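Local coordinates for hemagglutinin (Pseudomonas aeruginosa, PDB 6D7Y), which is the toxic C-terminal tip of the contact-dependent growth inhibition protein CdiA, which probably arrests neighbouring bacteria unless its immunity protein is bound, at residues G14-G19 with G42-A47; K52-A57 with R81-N86. All coordinates share one frame; numbering follows the deposited sequence.

Contact 1 (G14-G19 with G42-A47); sequences GSTVIG and GWNEQA
T16 and N44 make the one direct hydrogen bond between these segments: T16 OG1 donates to N44 OD1 over 2.6 Å. The hydroxyl meets the amide oxygen at a C=O...O angle of 117°, displaced 27° from the carbonyl plane, and the two side chains cross at about a right angle. T16 reaches this position with OG1 tucked between its backbone N and carbonyl carbon (chi1 58°), where the same oxygen also accepts from G19 N at 3.0 Å. One hydroxyl therefore caps the first turn of helix 17-28 and ties that turn to helix 40-56. At the far end of the amide, N44 ND2 donates to Q9 OE1, consistent with the orientation in which OD1 faces T16.

A water adds a second polar link, 2.7 Å from S15 OG and accepting from N44 N at 3.0 Å.

Apolar packing beside these bonds rests on I18 CG1, which touches the A47 CB methyl. Two carbons also come close to oxygens in van der Waals contact: the I18 CG2 methyl sits 3.2 Å from N44 OD1, and A47 CB comes within 3.4 Å of I18 O. G19, with no side chain, brings the backbones together, its CA 4.2 Å from N44 CA. W43 lies alongside, its CB near S15 OG and its CE3 3.7 Å from G19 O.

The arrangement is a close helix-helix contact at a glycine, joined to a threonine N-cap whose hydroxyl has a second partner on the neighbouring helix.

Contact 2 (K52-A57 with R81-N86); sequences KEIVRA and RGVRLN
I54 and V83 bring the last turns of helix 40-56 against strand 82-86, a helix-on-sheet contact of an alpha+beta domain. The I54 CD1 methyl lies 3.6 Å from V83 CG2, and I54 CG2 also touches that methyl at 3.8 Å. R81, just before the strand, carries the packing outward: its CB is 3.9 Å from I54 CD1, and I54 CG1 lies over one face of its guanidinium. W33 touches both I54 and R81.

At the guanidinium edge the contact turns polar. R81 NH1 donates to E53 OE1 over 2.8 Å in a salt bridge with an N-H...O angle of 151°. The carboxylate and guanidinium planes stand 77° apart, so this is a single-atom meeting and not a side-by-side pairing. A bend in the arginine chain (chi3 -64°) turns the group back over the helix.

Both charged ends have a second salt bridge, E53 OE2 with K49 NZ and R81 NH2 with D79 OD2, while K75 NZ on the adjacent strand bonds to I54 O and A57 O. R81 NH1 is shared: besides E53 OE1, it donates to H50 ND1.

In the fold
Helix 40-56 runs through both contacts, giving its early turns to contact 1 and its final turns to contact 2. Their centres are 15 Å apart, on opposite sides of the chain's centre, and their nearest atoms stay about 5 Å from each other without touching. Contact 1 joins strand 15-16 and the start of helix 17-28 to helix 40-56; contact 2 fastens the same helix to the four-stranded antiparallel sheet that follows. Strand 91-95 bridges the gap: F94 touches I18 and A47 of contact 1 and V83 of contact 2. Contact 1 closes along the chain before contact 2 opens, consistent with a mainly helical half followed by a beta half.

Contact 1 (G14-G19 with G42-A47)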
ATOM      1  N   GLY A  14      -5.341  15.638   4.869  1.00 34.28           N
ATOM      2  CA  GLY A  14      -5.114  16.164   3.513  1.00 35.04           C
ATOM      3  C   GLY A  14      -5.141  15.172   2.356  1.00 33.13           C
ATOM      4  O   GLY A  14      -5.113  15.570   1.191  1.00 33.16           O
ATOM      5  N   SER A  15      -5.164  13.886   2.670  1.00 31.26           N
ATOM      6  CA  SER A  15      -5.200  12.849   1.657  1.00 30.68           C
ATOM      7  C   SER A  15      -6.024  11.711   2.236  1.00 30.08           C
ATOM      8  O   SER A  15      -7.083  11.964   2.837  1.00 29.55           O
ATOM      9  CB  SER A  15      -3.774  12.414   1.302  1.00 28.95           C
ATOM     10  OG  SER A  15      -3.787  11.406   0.289  1.00 29.32           O
ATOM     11  N   THR A  16      -5.557  10.472   2.026  1.00 28.72           N
ATOM     12  CA  THR A  16      -6.178   9.267   2.568  1.00 28.71           C
ATOM     13  C   THR A  16      -5.087   8.403   3.198  1.00 26.03           C
ATOM     14  O   THR A  16      -3.906   8.665   3.002  1.00 24.69           O
ATOM     15  CB  THR A  16      -6.878   8.443   1.474  1.00 30.31           C
ATOM     16  OG1 THR A  16      -5.934   8.077   0.453  1.00 28.76           O
ATOM     17  CG2 THR A  16      -8.015   9.253   0.852  1.00 33.63           C
ATOM     18  N   VAL A  17      -5.483   7.396   3.972  1.00 24.88           N
ATOM     19  CA  VAL A  17      -4.500   6.477   4.562  1.00 24.75           C
ATOM     20  C   VAL A  17      -3.603   5.907   3.451  1.00 22.92           C
ATOM     21  O   VAL A  17      -2.377   5.937   3.561  1.00 21.66           O
ATOM     22  CB  VAL A  17      -5.178   5.335   5.348  1.00 25.18           C
ATOM     23  CG1 VAL A  17      -4.164   4.301   5.801  1.00 24.89           C
ATOM     24  CG2 VAL A  17      -5.960   5.892   6.530  1.00 26.84           C
ATOM     25  N   ILE A  18      -4.205   5.450   2.358  1.00 23.01           N
ATOM     26  CA  ILE A  18      -3.407   4.859   1.277  1.00 22.26           C
ATOM     27  C   ILE A  18      -2.599   5.895   0.491  1.00 24.21           C
ATOM     28  O   ILE A  18      -1.496   5.592   0.030  1.00 22.00           O
ATOM     29  CB  ILE A  18      -4.266   3.944   0.372  1.00 23.67           C
ATOM     30  CG1 ILE A  18      -3.362   2.970  -0.408  1.00 24.89           C
ATOM     31  CG2 ILE A  18      -5.212   4.776  -0.513  1.00 24.52           C
ATOM     32  CD1 ILE A  18      -4.113   1.859  -1.104  1.00 28.26           C
ATOM     33  N   GLY A  19      -3.118   7.118   0.364  1.00 23.81           N
ATOM     34  CA  GLY A  19      -2.392   8.180  -0.328  1.00 24.61           C
ATOM     35  C   GLY A  19      -1.125   8.519   0.453  1.00 23.87           C
ATOM     36  O   GLY A  19      -0.040   8.638  -0.126  1.00 24.94           O
ATOM     37  N   GLY A  42      -4.533  14.183  -5.410  1.00 44.13           N
ATOM     38  CA  GLY A  42      -4.288  13.131  -6.403  1.00 43.51           C
ATOM     39  C   GLY A  42      -3.626  11.859  -5.882  1.00 39.19           C
ATOM     40  O   GLY A  42      -3.688  10.818  -6.546  1.00 40.00           O
ATOM     41  N   TRP A  43      -2.984  11.946  -4.714  1.00 33.74           N
ATOM     42  CA  TRP A  43      -2.275  10.809  -4.085  1.00 30.77           C
ATOM     43  C   TRP A  43      -3.124   9.555  -3.957  1.00 27.16           C
ATOM     44  O   TRP A  43      -2.646   8.438  -4.238  1.00 28.74           O
ATOM     45  CB  TRP A  43      -1.814  11.211  -2.687  1.00 29.84           C
ATOM     46  CG  TRP A  43      -0.676  12.179  -2.625  1.00 30.28           C
ATOM     47  CD1 TRP A  43      -0.154  12.915  -3.652  1.00 33.39           C
ATOM     48  CD2 TRP A  43      -0.036  12.645  -1.441  1.00 28.73           C
ATOM     49  NE1 TRP A  43       0.848  13.728  -3.190  1.00 32.67           N
ATOM     50  CE2 TRP A  43       0.937  13.592  -1.833  1.00 31.63           C
ATOM     51  CE3 TRP A  43      -0.162  12.328  -0.084  1.00 28.68           C
ATOM     52  CZ2 TRP A  43       1.780  14.239  -0.907  1.00 31.94           C
ATOM     53  CZ3 TRP A  43       0.674  12.966   0.839  1.00 28.61           C
ATOM     54  CH2 TRP A  43       1.627  13.919   0.420  1.00 30.33           C
ATOM     55  N   ASN A  44      -4.367   9.729  -3.511  1.00 38.52           N
ATOM     56  CA  ASN A  44      -5.252   8.595  -3.330  1.00 37.62           C
ATOM     57  C   ASN A  44      -5.452   7.808  -4.613  1.00 37.60           C
ATOM     58  O   ASN A  44      -5.393   6.582  -4.601  1.00 36.73           O
ATOM     59  CB  ASN A  44      -6.618   9.014  -2.805  1.00 38.77           C
ATOM     60  CG  ASN A  44      -7.500   7.827  -2.515  1.00 39.62           C
ATOM     61  OD1 ASN A  44      -7.223   7.058  -1.615  1.00 38.47           O
ATOM     62  ND2 ASN A  44      -8.569   7.675  -3.285  1.00 41.58           N
ATOM     63  N   GLU A  45      -5.702   8.501  -5.722  1.00 38.10           N
ATOM     64  CA  GLU A  45      -5.921   7.804  -6.980  1.00 40.09           C
ATOM     65  C   GLU A  45      -4.674   7.081  -7.479  1.00 38.21           C
ATOM     66  O   GLU A  45      -4.779   5.990  -8.020  1.00 38.27           O
ATOM     67  CB  GLU A  45      -6.437   8.763  -8.056  1.00 43.47           C
ATOM     68  CG  GLU A  45      -6.825   8.121  -9.398  1.00 48.16           C
ATOM     69  CD  GLU A  45      -8.017   7.150  -9.345  1.00 51.15           C
ATOM     70  OE1 GLU A  45      -8.421   6.692  -8.248  1.00 52.78           O
ATOM     71  OE2 GLU A  45      -8.546   6.822 -10.429  1.00 56.42           O
ATOM     72  N   GLN A  46      -3.505   7.691  -7.311  1.00 37.01           N
ATOM     73  CA  GLN A  46      -2.257   7.064  -7.745  1.00 36.99           C
ATOM     74  C   GLN A  46      -1.970   5.837  -6.894  1.00 35.67           C
ATOM     75  O   GLN A  46      -1.380   4.864  -7.367  1.00 35.98           O
ATOM     76  CB  GLN A  46      -1.080   8.025  -7.613  1.00 37.31           C
ATOM     77  CG  GLN A  46      -1.234   9.298  -8.437  1.00 39.74           C
ATOM     78  CD  GLN A  46      -0.045  10.221  -8.272  1.00 41.07           C
ATOM     79  OE1 GLN A  46       1.093   9.853  -8.591  1.00 42.25           O
ATOM     80  NE2 GLN A  46      -0.299  11.441  -7.791  1.00 41.53           N
ATOM     81  N   ALA A  47      -2.374   5.913  -5.636  1.00 34.66           N
ATOM     82  CA  ALA A  47      -2.161   4.810  -4.703  1.00 34.43           C
ATOM     83  C   ALA A  47      -3.139   3.665  -4.974  1.00 35.34           C
ATOM     84  O   ALA A  47      -2.773   2.493  -4.849  1.00 34.70           O
ATOM     85  CB  ALA A  47      -2.248   5.306  -3.274  1.00 34.14           C
TER
HETATM   86  O   HOH W   1      -5.335  11.979  -1.808  1.00 35.57           O

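Contact 2 (K52-A57 with R81-N86)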
ATOM      1  N   LYS A  52      -4.635  -1.785  -6.922  1.00 36.98           N
ATOM      2  CA  LYS A  52      -5.315  -2.658  -7.893  1.00 39.24           C
ATOM      3  C   LYS A  52      -4.331  -3.478  -8.727  1.00 38.37           C
ATOM      4  O   LYS A  52      -4.597  -4.643  -9.038  1.00 39.20           O
ATOM      5  CB  LYS A  52      -6.252  -1.865  -8.800  1.00 42.23           C
ATOM      6  CG  LYS A  52      -7.480  -1.353  -8.076  1.00 44.62           C
ATOM      7  CD  LYS A  52      -8.440  -0.650  -9.023  1.00 48.63           C
ATOM      8  CE  LYS A  52      -9.662  -0.126  -8.275  1.00 51.14           C
ATOM      9  NZ  LYS A  52     -10.423  -1.206  -7.584  1.00 53.17           N
ATOM     10  N   GLU A  53      -3.210  -2.876  -9.100  1.00 37.03           N
ATOM     11  CA  GLU A  53      -2.182  -3.604  -9.851  1.00 37.17           C
ATOM     12  C   GLU A  53      -1.603  -4.769  -9.044  1.00 35.23           C
ATOM     13  O   GLU A  53      -1.478  -5.888  -9.559  1.00 35.10           O
ATOM     14  CB  GLU A  53      -1.067  -2.673 -10.314  1.00 37.84           C
ATOM     15  CG  GLU A  53      -1.492  -1.753 -11.461  1.00 40.97           C
ATOM     16  CD  GLU A  53      -0.416  -0.781 -11.920  1.00 42.61           C
ATOM     17  OE1 GLU A  53       0.607  -0.617 -11.228  1.00 42.82           O
ATOM     18  OE2 GLU A  53      -0.601  -0.163 -12.994  1.00 46.09           O
ATOM     19  N   ILE A  54      -1.281  -4.505  -7.779  1.00 33.58           N
ATOM     20  CA  ILE A  54      -0.714  -5.521  -6.885  1.00 32.84           C
ATOM     21  C   ILE A  54      -1.694  -6.671  -6.670  1.00 33.70           C
ATOM     22  O   ILE A  54      -1.300  -7.835  -6.653  1.00 33.69           O
ATOM     23  CB  ILE A  54      -0.268  -4.891  -5.537  1.00 32.06           C
ATOM     24  CG1 ILE A  54       0.849  -3.864  -5.788  1.00 31.67           C
ATOM     25  CG2 ILE A  54       0.233  -5.968  -4.578  1.00 32.28           C
ATOM     26  CD1 ILE A  54       1.119  -2.898  -4.643  1.00 31.85           C
ATOM     27  N   VAL A  55      -2.966  -6.338  -6.504  1.00 35.39           N
ATOM     28  CA  VAL A  55      -4.007  -7.334  -6.322  1.00 37.99           C
ATOM     29  C   VAL A  55      -4.177  -8.223  -7.565  1.00 39.21           C
ATOM     30  O   VAL A  55      -4.339  -9.426  -7.429  1.00 39.78           O
ATOM     31  CB  VAL A  55      -5.357  -6.664  -5.976  1.00 40.25           C
ATOM     32  CG1 VAL A  55      -6.506  -7.661  -6.019  1.00 43.38           C
ATOM     33  CG2 VAL A  55      -5.272  -6.004  -4.612  1.00 40.45           C
ATOM     34  N   ARG A  56      -4.119  -7.642  -8.757  1.00 40.85           N
ATOM     35  CA  ARG A  56      -4.325  -8.446  -9.987  1.00 44.03           C
ATOM     36  C   ARG A  56      -3.084  -9.208 -10.469  1.00 42.73           C
ATOM     37  O   ARG A  56      -3.206 -10.147 -11.259  1.00 43.24           O
ATOM     38  CB  ARG A  56      -4.906  -7.610 -11.140  1.00 47.60           C
ATOM     39  CG  ARG A  56      -3.978  -6.591 -11.772  1.00 48.25           C
ATOM     40  CD  ARG A  56      -4.607  -5.983 -13.017  1.00 53.02           C
ATOM     41  NE  ARG A  56      -5.855  -5.270 -12.725  1.00 56.23           N
ATOM     42  CZ  ARG A  56      -5.959  -3.972 -12.419  1.00 57.08           C
ATOM     43  NH1 ARG A  56      -4.888  -3.184 -12.353  1.00 55.82           N
ATOM     44  NH2 ARG A  56      -7.158  -3.450 -12.181  1.00 60.15           N
ATOM     45  N   ALA A  57      -1.906  -8.802 -10.005  1.00 40.59           N
ATOM     46  CA  ALA A  57      -0.654  -9.447 -10.396  1.00 40.48           C
ATOM     47  C   ALA A  57      -0.538 -10.873  -9.844  1.00 40.97           C
ATOM     48  O   ALA A  57      -1.177 -11.196  -8.854  1.00 39.95           O
ATOM     49  CB  ALA A  57       0.529  -8.631  -9.919  1.00 39.33           C
ATOM     50  N   ARG A  81       7.086  -3.983  -5.080  1.00 24.29           N
ATOM     51  CA  ARG A  81       5.902  -3.445  -4.451  1.00 23.41           C
ATOM     52  C   ARG A  81       5.144  -4.548  -3.710  1.00 22.58           C
ATOM     53  O   ARG A  81       5.155  -5.714  -4.095  1.00 21.44           O
ATOM     54  CB  ARG A  81       4.964  -2.852  -5.491  1.00 24.48           C
ATOM     55  CG  ARG A  81       5.545  -1.704  -6.303  1.00 27.13           C
ATOM     56  CD  ARG A  81       4.521  -1.242  -7.331  1.00 29.18           C
ATOM     57  NE  ARG A  81       4.222  -2.289  -8.307  1.00 29.24           N
ATOM     58  CZ  ARG A  81       3.198  -2.289  -9.153  1.00 31.56           C
ATOM     59  NH1 ARG A  81       2.310  -1.301  -9.170  1.00 31.70           N
ATOM     60  NH2 ARG A  81       3.072  -3.288 -10.014  1.00 34.64           N
ATOM     61  N   GLY A  82       4.450  -4.159  -2.658  1.00 19.23           N
ATOM     62  CA  GLY A  82       3.682  -5.103  -1.920  1.00 18.62           C
ATOM     63  C   GLY A  82       2.605  -4.407  -1.118  1.00 18.13           C
ATOM     64  O   GLY A  82       2.667  -3.200  -0.918  1.00 18.02           O
ATOM     65  N   VAL A  83       1.640  -5.194  -0.652  1.00 17.49           N
ATOM     66  CA  VAL A  83       0.520  -4.680   0.190  1.00 18.53           C
ATOM     67  C   VAL A  83       0.400  -5.536   1.435  1.00 16.54           C
ATOM     68  O   VAL A  83       0.563  -6.763   1.387  1.00 17.12           O
ATOM     69  CB  VAL A  83      -0.810  -4.708  -0.575  1.00 20.92           C
ATOM     70  CG1 VAL A  83      -1.998  -4.454   0.350  1.00 22.91           C
ATOM     71  CG2 VAL A  83      -0.788  -3.664  -1.681  1.00 23.79           C
ATOM     72  N   ARG A  84       0.137  -4.864   2.559  1.00 16.02           N
ATOM     73  CA  ARG A  84      -0.051  -5.494   3.831  1.00 15.23           C
ATOM     74  C   ARG A  84      -1.458  -5.138   4.282  1.00 14.76           C
ATOM     75  O   ARG A  84      -1.851  -3.971   4.253  1.00 14.42           O
ATOM     76  CB  ARG A  84       0.958  -4.988   4.852  1.00 15.07           C
ATOM     77  CG  ARG A  84       0.761  -5.478   6.283  1.00 16.13           C
ATOM     78  CD  ARG A  84       1.882  -4.968   7.182  1.00 16.90           C
ATOM     79  NE  ARG A  84       3.114  -5.741   6.985  1.00 18.06           N
ATOM     80  CZ  ARG A  84       4.344  -5.339   7.317  1.00 19.18           C
ATOM     81  NH1 ARG A  84       4.560  -4.102   7.737  1.00 18.82           N
ATOM     82  NH2 ARG A  84       5.390  -6.161   7.100  1.00 21.25           N
ATOM     83  N   LEU A  85      -2.196  -6.171   4.638  1.00 14.73           N
ATOM     84  CA  LEU A  85      -3.542  -6.054   5.143  1.00 16.39           C
ATOM     85  C   LEU A  85      -3.601  -6.582   6.568  1.00 16.42           C
ATOM     86  O   LEU A  85      -2.844  -7.480   6.963  1.00 15.11           O
ATOM     87  CB  LEU A  85      -4.484  -6.919   4.316  1.00 17.38           C
ATOM     88  CG  LEU A  85      -4.584  -6.718   2.811  1.00 18.13           C
ATOM     89  CD1 LEU A  85      -5.632  -7.674   2.244  1.00 20.39           C
ATOM     90  CD2 LEU A  85      -4.917  -5.280   2.455  1.00 18.98           C
ATOM     91  N   ASN A  86      -4.496  -6.007   7.361  1.00 16.61           N
ATOM     92  CA  ASN A  86      -4.766  -6.567   8.662  1.00 16.99           C
ATOM     93  C   ASN A  86      -5.503  -7.883   8.434  1.00 17.21           C
ATOM     94  O   ASN A  86      -6.037  -8.149   7.331  1.00 17.01           O
ATOM     95  CB  ASN A  86      -5.652  -5.597   9.467  1.00 18.23           C
ATOM     96  CG  ASN A  86      -4.921  -4.331   9.803  1.00 18.62           C
ATOM     97  OD1 ASN A  86      -3.859  -4.372  10.439  1.00 20.39           O
ATOM     98  ND2 ASN A  86      -5.469  -3.207   9.405  1.00 19.85           N
TER